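Local coordinates for uncharacterized protein (Porphyromonas gingivalis, PDB 1ZBS), which is functionally uncharacterised but, as a member of the ASKHA superfamily, is probably an ATP-dependent sugar kinase acting on N-acetylglucosamine, at residues M1-D6 against W14-E19; S59-Y64 against H88-E93; A68-A73 against I92-D97. All blocks are in the same frame, centred on the assembly; numbering follows the deposited sequence.

Followed from the N terminus, the chain first doubles back on itself: contact 1 closes the hairpin of strands 2-7 and 11-18. After strand 21-29 and helix 38-53 it returns to the other edge of strand 2-7 as strand 62-67, and contact 2 then joins that strand to 91-95 across helix 75-85. Contacts 1 and 2 therefore lie in series, touching where Leu3 and Gly5 meet Tyr64 through the backbone. Contact 3 opens inside the span of contact 2 but runs past its end, so they overlap, sharing Ile92 and Glu93, their centres about 16 Å apart. Together they tie four neighbouring strands of one five-stranded sheet, and the loops at the C-terminal ends of the last two.

Contact 1. Residues M1-D6 against W14-E19; sequences MILIGD and WCIAKE
Four backbone hydrogen bonds join Ile2 and Ile4 to Ala17 and Cys15 in an antiparallel hairpin. In these hydrogen-bonded pairs Ile2 N lies 2.9 Å from Ala17 O and Ile4 N 2.8 Å from Cys15 O. Both return bonds, from Ala17 N and Cys15 N, are more bent at hydrogen. At the open end a water accepts from Met1 N at 2.7 Å and from Lys18 NZ, so two amino groups share one oxygen.

In the non-hydrogen-bonded pairs Leu3-Ile16 and Gly5-Trp14 the side chains of Leu3, Ile16 and Trp14 share one face. With CG of Trp14 anti to the carbonyl carbon (chi1 -66°), the indole reaches across to the partner strand: Gly5 CA sits over its six-membered ring, 4.1 Å from the centroid, a CH-pi contact. Leu3 CD2 meets Trp14 CZ3 obliquely at 3.5 Å, while CD1 lies between Trp14 CE3 and Ile16 CG1. Selenomethionine Met1 extends the row, its SE 3.6 Å from Ile16 CG2. On the other face, Ile4 and Cys15 turn toward Met271 of helix 271-280. The chemistry implies a largely apolar hairpin whose buried backbone polarity is met by inter-strand bonding, leaving charge and water to its end.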
loop_
_atom_site.group_PDB
_atom_site.type_symbol
_atom_site.label_atom_id
_atom_site.label_comp_id
_atom_site.label_asym_id
_atom_site.label_seq_id
_atom_site.Cartn_x
_atom_site.Cartn_y
_atom_site.Cartn_z
HETATM N N MSE A 1 43.259 10.328 -1.119
HETATM C CA MSE A 1 42.229 9.299 -1.419
HETATM C C MSE A 1 40.823 9.873 -1.312
HETATM O O MSE A 1 40.628 10.980 -0.803
HETATM C CB MSE A 1 42.399 8.087 -0.490
HETATM C CG MSE A 1 42.621 8.414 0.981
HETATM SE SE MSE A 1 43.161 6.853 2.029
HETATM C CE MSE A 1 45.034 6.782 1.515
ATOM N N ILE A 2 39.845 9.120 -1.806
ATOM C CA ILE A 2 38.459 9.569 -1.792
ATOM C C ILE A 2 37.519 8.687 -0.983
ATOM O O ILE A 2 37.818 7.524 -0.704
ATOM C CB ILE A 2 37.899 9.671 -3.230
ATOM C CG1 ILE A 2 37.938 8.294 -3.904
ATOM C CG2 ILE A 2 38.705 10.688 -4.025
ATOM C CD1 ILE A 2 37.287 8.252 -5.276
ATOM N N LEU A 3 36.381 9.264 -0.611
ATOM C CA LEU A 3 35.351 8.563 0.155
ATOM C C LEU A 3 34.082 8.468 -0.685
ATOM O O LEU A 3 33.513 9.479 -1.097
ATOM C CB LEU A 3 35.047 9.311 1.463
ATOM C CG LEU A 3 33.962 8.668 2.339
ATOM C CD1 LEU A 3 34.418 7.267 2.749
ATOM C CD2 LEU A 3 33.682 9.527 3.575
ATOM N N ILE A 4 33.639 7.250 -0.947
ATOM C CA ILE A 4 32.435 7.068 -1.741
ATOM C C ILE A 4 31.335 6.409 -0.918
ATOM O O ILE A 4 31.549 5.379 -0.269
ATOM C CB ILE A 4 32.703 6.215 -3.004
ATOM C CG1 ILE A 4 33.808 6.860 -3.849
ATOM C CG2 ILE A 4 31.425 6.111 -3.830
ATOM C CD1 ILE A 4 34.222 6.043 -5.046
ATOM N N GLY A 5 30.157 7.020 -0.952
ATOM C CA GLY A 5 29.033 6.494 -0.207
ATOM C C GLY A 5 27.807 6.293 -1.069
ATOM O O GLY A 5 27.447 7.158 -1.867
ATOM N N ASP A 6 27.175 5.137 -0.904
ATOM C CA ASP A 6 25.972 4.796 -1.642
ATOM C C ASP A 6 24.907 4.389 -0.632
ATOM O O ASP A 6 24.966 3.298 -0.064
ATOM C CB ASP A 6 26.250 3.640 -2.597
ATOM C CG ASP A 6 25.174 3.489 -3.645
ATOM O OD1 ASP A 6 25.019 4.416 -4.470
ATOM O OD2 ASP A 6 24.480 2.449 -3.647
ATOM N N TRP A 14 29.930 2.322 2.211
ATOM C CA TRP A 14 31.046 3.248 2.078
ATOM C C TRP A 14 32.315 2.575 1.558
ATOM O O TRP A 14 32.517 1.365 1.730
ATOM C CB TRP A 14 31.379 3.898 3.425
ATOM C CG TRP A 14 30.335 4.805 3.980
ATOM C CD1 TRP A 14 29.349 4.478 4.863
ATOM C CD2 TRP A 14 30.185 6.204 3.712
ATOM N NE1 TRP A 14 28.595 5.592 5.170
ATOM C CE2 TRP A 14 29.086 6.665 4.474
ATOM C CE3 TRP A 14 30.874 7.114 2.903
ATOM C CZ2 TRP A 14 28.661 7.996 4.451
ATOM C CZ3 TRP A 14 30.450 8.444 2.879
ATOM C CH2 TRP A 14 29.353 8.869 3.649
ATOM N N CYS A 15 33.176 3.376 0.932
ATOM C CA CYS A 15 34.449 2.887 0.414
ATOM C C CYS A 15 35.490 3.987 0.273
ATOM O O CYS A 15 35.226 5.047 -0.294
ATOM C CB CYS A 15 34.274 2.205 -0.942
ATOM S SG CYS A 15 35.859 1.863 -1.779
ATOM N N ILE A 16 36.674 3.724 0.812
ATOM C CA ILE A 16 37.782 4.658 0.722
ATOM C C ILE A 16 38.677 4.111 -0.384
ATOM O O ILE A 16 39.341 3.093 -0.205
ATOM C CB ILE A 16 38.573 4.732 2.047
ATOM C CG1 ILE A 16 37.699 5.334 3.146
ATOM C CG2 ILE A 16 39.818 5.581 1.864
ATOM C CD1 ILE A 16 38.413 5.492 4.472
ATOM N N ALA A 17 38.673 4.779 -1.532
ATOM C CA ALA A 17 39.475 4.351 -2.672
ATOM C C ALA A 17 40.642 5.295 -2.960
ATOM O O ALA A 17 40.639 6.458 -2.555
ATOM C CB ALA A 17 38.589 4.236 -3.912
ATOM N N LYS A 18 41.635 4.777 -3.675
ATOM C CA LYS A 18 42.808 5.549 -4.058
ATOM C C LYS A 18 43.172 5.091 -5.456
ATOM O O LYS A 18 43.502 3.922 -5.665
ATOM C CB LYS A 18 43.978 5.266 -3.116
ATOM C CG LYS A 18 45.152 6.240 -3.247
ATOM C CD LYS A 18 46.430 5.610 -2.700
ATOM C CE LYS A 18 47.503 6.641 -2.370
ATOM N NZ LYS A 18 47.187 7.432 -1.140
ATOM N N GLU A 19 43.090 6.010 -6.413
ATOM C CA GLU A 19 43.407 5.714 -7.807
ATOM C C GLU A 19 42.748 4.427 -8.310
ATOM O O GLU A 19 43.431 3.481 -8.708
ATOM C CB GLU A 19 44.926 5.623 -8.002
ATOM C CG GLU A 19 45.523 6.796 -8.788
ATOM C CD GLU A 19 45.854 8.004 -7.916
ATOM O OE1 GLU A 19 46.940 8.008 -7.278
ATOM O OE2 GLU A 19 45.024 8.952 -7.855
HETATM O O HOH W 1 45.949 9.896 -0.878
#

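Contact 2. Residues S59-Y64 against H88-E93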
loop_
_atom_site.group_PDB
_atom_site.type_symbol
_atom_site.label_atom_id
_atom_site.label_comp_id
_atom_site.label_asym_id
_atom_site.label_seq_id
_atom_site.Cartn_x
_atom_site.Cartn_y
_atom_site.Cartn_z
ATOM N N SER A 59 43.332 11.992 5.013
ATOM C CA SER A 59 43.757 11.610 3.673
ATOM C C SER A 59 42.596 11.773 2.690
ATOM O O SER A 59 42.780 11.651 1.478
ATOM C CB SER A 59 44.224 10.151 3.663
ATOM O OG SER A 59 45.261 9.929 4.607
ATOM N N ILE A 60 41.402 12.043 3.213
ATOM C CA ILE A 60 40.229 12.219 2.368
ATOM C C ILE A 60 40.249 13.589 1.715
ATOM O O ILE A 60 39.952 14.599 2.354
ATOM C CB ILE A 60 38.931 12.084 3.166
ATOM C CG1 ILE A 60 38.893 10.738 3.880
ATOM C CG2 ILE A 60 37.741 12.226 2.226
ATOM C CD1 ILE A 60 39.016 9.545 2.963
ATOM N N ARG A 61 40.586 13.607 0.429
ATOM C CA ARG A 61 40.681 14.846 -0.334
ATOM C C ARG A 61 39.364 15.207 -1.021
ATOM O O ARG A 61 39.179 16.331 -1.497
ATOM C CB ARG A 61 41.802 14.711 -1.368
ATOM C CG ARG A 61 43.184 14.485 -0.750
ATOM C CD ARG A 61 43.900 15.806 -0.485
ATOM N NE ARG A 61 43.155 16.662 0.430
ATOM C CZ ARG A 61 42.927 16.365 1.704
ATOM N NH1 ARG A 61 42.238 17.204 2.468
ATOM N NH2 ARG A 61 43.395 15.234 2.218
ATOM N N ALA A 62 38.454 14.241 -1.069
ATOM C CA ALA A 62 37.152 14.444 -1.680
ATOM C C ALA A 62 36.219 13.325 -1.257
ATOM O O ALA A 62 36.659 12.226 -0.908
ATOM C CB ALA A 62 37.269 14.483 -3.207
ATOM N N VAL A 63 34.928 13.632 -1.275
ATOM C CA VAL A 63 33.877 12.691 -0.906
ATOM C C VAL A 63 32.710 12.821 -1.889
ATOM O O VAL A 63 32.292 13.930 -2.241
ATOM C CB VAL A 63 33.385 12.941 0.555
ATOM C CG1 VAL A 63 33.393 14.419 0.861
ATOM C CG2 VAL A 63 31.974 12.391 0.736
ATOM N N TYR A 64 32.214 11.669 -2.333
ATOM C CA TYR A 64 31.098 11.591 -3.274
ATOM C C TYR A 64 30.015 10.695 -2.666
ATOM O O TYR A 64 30.214 9.492 -2.461
ATOM C CB TYR A 64 31.557 11.008 -4.620
ATOM C CG TYR A 64 32.732 11.726 -5.245
ATOM C CD1 TYR A 64 34.036 11.269 -5.057
ATOM C CD2 TYR A 64 32.539 12.858 -6.037
ATOM C CE1 TYR A 64 35.124 11.919 -5.649
ATOM C CE2 TYR A 64 33.614 13.517 -6.629
ATOM C CZ TYR A 64 34.906 13.041 -6.436
ATOM O OH TYR A 64 35.968 13.681 -7.045
ATOM N N HIS A 88 38.366 19.555 6.510
ATOM C CA HIS A 88 39.529 19.838 5.675
ATOM C C HIS A 88 39.453 19.147 4.325
ATOM O O HIS A 88 40.449 19.051 3.612
ATOM C CB HIS A 88 40.814 19.456 6.410
ATOM C CG HIS A 88 40.999 20.205 7.695
ATOM N ND1 HIS A 88 40.943 21.582 7.761
ATOM C CD2 HIS A 88 41.178 19.773 8.967
ATOM C CE1 HIS A 88 41.076 21.967 9.018
ATOM N NE2 HIS A 88 41.220 20.888 9.770
ATOM N N CYS A 89 38.260 18.676 3.977
ATOM C CA CYS A 89 38.046 18.013 2.700
ATOM C C CYS A 89 37.947 19.072 1.604
ATOM O O CYS A 89 37.311 20.106 1.795
ATOM C CB CYS A 89 36.756 17.199 2.736
ATOM S SG CYS A 89 36.555 16.160 1.278
ATOM N N ASP A 90 38.569 18.812 0.459
ATOM C CA ASP A 90 38.555 19.757 -0.658
ATOM C C ASP A 90 37.258 19.774 -1.472
ATOM O O ASP A 90 36.742 20.843 -1.791
ATOM C CB ASP A 90 39.728 19.475 -1.611
ATOM C CG ASP A 90 41.046 20.065 -1.124
ATOM O OD1 ASP A 90 42.102 19.689 -1.685
ATOM O OD2 ASP A 90 41.034 20.910 -0.195
ATOM N N ARG A 91 36.737 18.596 -1.808
ATOM C CA ARG A 91 35.525 18.512 -2.613
ATOM C C ARG A 91 34.492 17.551 -2.026
ATOM O O ARG A 91 34.800 16.399 -1.711
ATOM C CB ARG A 91 35.886 18.079 -4.038
ATOM C CG ARG A 91 34.773 18.243 -5.065
ATOM C CD ARG A 91 35.175 17.664 -6.424
ATOM N NE ARG A 91 36.358 18.302 -7.007
ATOM C CZ ARG A 91 36.381 19.519 -7.547
ATOM N NH1 ARG A 91 35.280 20.257 -7.587
ATOM N NH2 ARG A 91 37.510 19.995 -8.061
ATOM N N ILE A 92 33.265 18.044 -1.890
ATOM C CA ILE A 92 32.161 17.263 -1.347
ATOM C C ILE A 92 30.926 17.394 -2.229
ATOM O O ILE A 92 30.285 18.445 -2.266
ATOM C CB ILE A 92 31.816 17.725 0.072
ATOM C CG1 ILE A 92 30.434 17.206 0.463
ATOM C CG2 ILE A 92 31.898 19.239 0.157
ATOM C CD1 ILE A 92 30.337 15.700 0.448
ATOM N N GLU A 93 30.599 16.316 -2.937
ATOM C CA GLU A 93 29.451 16.289 -3.839
ATOM C C GLU A 93 28.388 15.288 -3.394
ATOM O O GLU A 93 28.694 14.129 -3.105
ATOM C CB GLU A 93 29.919 15.944 -5.257
ATOM C CG GLU A 93 30.767 17.017 -5.932
ATOM C CD GLU A 93 31.198 16.610 -7.329
ATOM O OE1 GLU A 93 30.333 16.162 -8.108
ATOM O OE2 GLU A 93 32.398 16.741 -7.654
#
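Val63 and Ile92 lie side by side on neighbouring parallel strands of a beta-alpha-beta unit, in which helix 75-85 carries the chain from strand 62-67 to strand 91-95. Ile92 CG1 is anti to its backbone N (chi1 163°), and the bend at chi2 brings CD1 against both branches of Val63, tightly against CG1 and more loosely against CG2. Cys89 SG adds a second apolar partner, 3.6 Å from Val63 CG1.

The opposite face carries Ala62, Tyr64, Arg91 and Glu93. Tyr64 and Glu93 run alongside each other, the carboxylate turned 75° from the phenol ring, and Glu93 OE2 approaches the ring edge at CE2, 3.6 Å away. Arg91 crosses the same tyrosine obliquely, bringing CD near OH, while His278 stacks on the ring from outside this pair of strands.

At the strand entrance the Arg61 chain bends at chi2 and chi3. Its guanidinium presents its edge to Asp90 OD1, the two planes 84° apart, in a long salt bridge of 3.8 Å from NE; NH2 is held by Ser58 O. The backbones pair in parallel: Val63 N donates to Arg91 O at 2.8 Å and Glu93 N to Val63 O at 3.0 Å. The tightest side-chain approach is Val63 CG1 to Ile92 CD1, 3.3 Å, closer than usual for two methyl carbons.

Contact 3. Residues A68-A73 against I92-D97; sequences AGCTPA and IEVAGD
Cys70 and Val94 meet through their side chains: Cys70 SG lies 3.7 Å from Val94 CG1, an apolar touch between the loop after strand 62-67 and the last part of strand 91-95. Cys70 CB points to the strand and lies 3.6 Å from Ala95 O; with SG anti to the carbonyl carbon (chi1 -72°), the sulfur reaches Val94. A second patch lies nearer the helix start. There the carboxylate of Asp97 spreads beside Ala68, with OD1 3.2 Å from Ala68 CB and OD2 3.4 Å from Ala68 CA. Asp97 CG stands between its backbone N and carbonyl carbon (chi1 56°), and this rotation carries the carboxylate to the loop. No hydrogen bond joins the two segments, so van der Waals contact carries the pairing.

Local turns shape the loop behind this first shell. Cys70 is the centre of an inverse gamma turn, spanned by a weak bond from Thr71 N to Gly69 O. Gly69 has a positive phi (107°), where a side chain would collide with the carbonyl oxygen of Ala68.

Farther out, the sheet fixes both partners. Ala68 is bonded through its backbone to Ser7, whereas Ala95 bonds to Phe65 and Gly67 of strand 62-67. Phe65 also touches the side chain of Cys70, and Leu78 and Asn79 of helix 75-85 cover Val94. Gly96 is the N-cap of helix 97-105, so the strand passes directly into a helix with Asp97 in its first turn. This is the arrangement at the C-terminal ends of the parallel strands of a beta-alpha-beta unit, here in an ASKHA domain, where the loop leading into the connecting helix packs beside the turn leaving the next strand.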
loop_
_atom_site.group_PDB
_atom_site.type_symbol
_atom_site.label_atom_id
_atom_site.label_comp_id
_atom_site.label_asym_id
_atom_site.label_seq_id
_atom_site.Cartn_x
_atom_site.Cartn_y
_atom_site.Cartn_z
ATOM N N ALA A 68 19.220 7.818 -1.941
ATOM C CA ALA A 68 17.829 8.149 -2.228
ATOM C C ALA A 68 17.373 9.230 -1.251
ATOM O O ALA A 68 17.567 9.101 -0.044
ATOM C CB ALA A 68 16.954 6.909 -2.086
ATOM N N GLY A 69 16.777 10.295 -1.779
ATOM C CA GLY A 69 16.313 11.382 -0.936
ATOM C C GLY A 69 17.214 12.595 -1.076
ATOM O O GLY A 69 16.921 13.679 -0.568
ATOM N N CYS A 70 18.324 12.411 -1.775
ATOM C CA CYS A 70 19.256 13.500 -1.976
ATOM C C CYS A 70 18.761 14.431 -3.070
ATOM O O CYS A 70 19.466 14.733 -4.035
ATOM C CB CYS A 70 20.642 12.952 -2.301
ATOM S SG CYS A 70 21.424 12.211 -0.853
ATOM N N THR A 71 17.523 14.877 -2.903
ATOM C CA THR A 71 16.899 15.791 -3.843
ATOM C C THR A 71 17.781 17.025 -4.001
ATOM O O THR A 71 18.527 17.387 -3.092
ATOM C CB THR A 71 15.512 16.220 -3.335
ATOM O OG1 THR A 71 15.150 17.475 -3.923
ATOM C CG2 THR A 71 15.521 16.346 -1.821
ATOM N N PRO A 72 17.710 17.686 -5.163
ATOM C CA PRO A 72 18.522 18.883 -5.400
ATOM C C PRO A 72 18.160 20.033 -4.458
ATOM O O PRO A 72 18.715 21.127 -4.557
ATOM C CB PRO A 72 18.232 19.210 -6.865
ATOM C CG PRO A 72 16.830 18.701 -7.052
ATOM C CD PRO A 72 16.878 17.374 -6.338
ATOM N N ALA A 73 17.233 19.771 -3.541
ATOM C CA ALA A 73 16.791 20.776 -2.582
ATOM C C ALA A 73 17.326 20.479 -1.188
ATOM O O ALA A 73 17.672 21.395 -0.441
ATOM C CB ALA A 73 15.271 20.832 -2.550
ATOM N N ILE A 92 33.265 18.044 -1.890
ATOM C CA ILE A 92 32.161 17.263 -1.347
ATOM C C ILE A 92 30.926 17.394 -2.229
ATOM O O ILE A 92 30.285 18.445 -2.266
ATOM C CB ILE A 92 31.816 17.725 0.072
ATOM C CG1 ILE A 92 30.434 17.206 0.463
ATOM C CG2 ILE A 92 31.898 19.239 0.157
ATOM C CD1 ILE A 92 30.337 15.700 0.448
ATOM N N GLU A 93 30.599 16.316 -2.937
ATOM C CA GLU A 93 29.451 16.289 -3.839
ATOM C C GLU A 93 28.388 15.288 -3.394
ATOM O O GLU A 93 28.694 14.129 -3.105
ATOM C CB GLU A 93 29.919 15.944 -5.257
ATOM C CG GLU A 93 30.767 17.017 -5.932
ATOM C CD GLU A 93 31.198 16.610 -7.329
ATOM O OE1 GLU A 93 30.333 16.162 -8.108
ATOM O OE2 GLU A 93 32.398 16.741 -7.654
ATOM N N VAL A 94 27.138 15.740 -3.342
ATOM C CA VAL A 94 26.023 14.889 -2.935
ATOM C C VAL A 94 25.045 14.777 -4.093
ATOM O O VAL A 94 24.603 15.788 -4.637
ATOM C CB VAL A 94 25.291 15.473 -1.709
ATOM C CG1 VAL A 94 24.439 14.402 -1.053
ATOM C CG2 VAL A 94 26.302 16.026 -0.719
ATOM N N ALA A 95 24.719 13.547 -4.472
ATOM C CA ALA A 95 23.803 13.305 -5.583
ATOM C C ALA A 95 22.880 12.127 -5.291
ATOM O O ALA A 95 23.133 11.341 -4.379
ATOM C CB ALA A 95 24.596 13.045 -6.856
ATOM N N GLY A 96 21.813 12.011 -6.076
ATOM C CA GLY A 96 20.864 10.929 -5.888
ATOM C C GLY A 96 21.430 9.559 -6.208
ATOM O O GLY A 96 22.420 9.435 -6.936
ATOM N N ASP A 97 20.800 8.524 -5.664
ATOM C CA ASP A 97 21.247 7.164 -5.898
ATOM C C ASP A 97 21.003 6.697 -7.331
ATOM O O ASP A 97 21.707 5.816 -7.832
ATOM C CB ASP A 97 20.576 6.195 -4.914
ATOM C CG ASP A 97 19.054 6.264 -4.948
ATOM O OD1 ASP A 97 18.420 5.310 -4.452
ATOM O OD2 ASP A 97 18.486 7.261 -5.452
#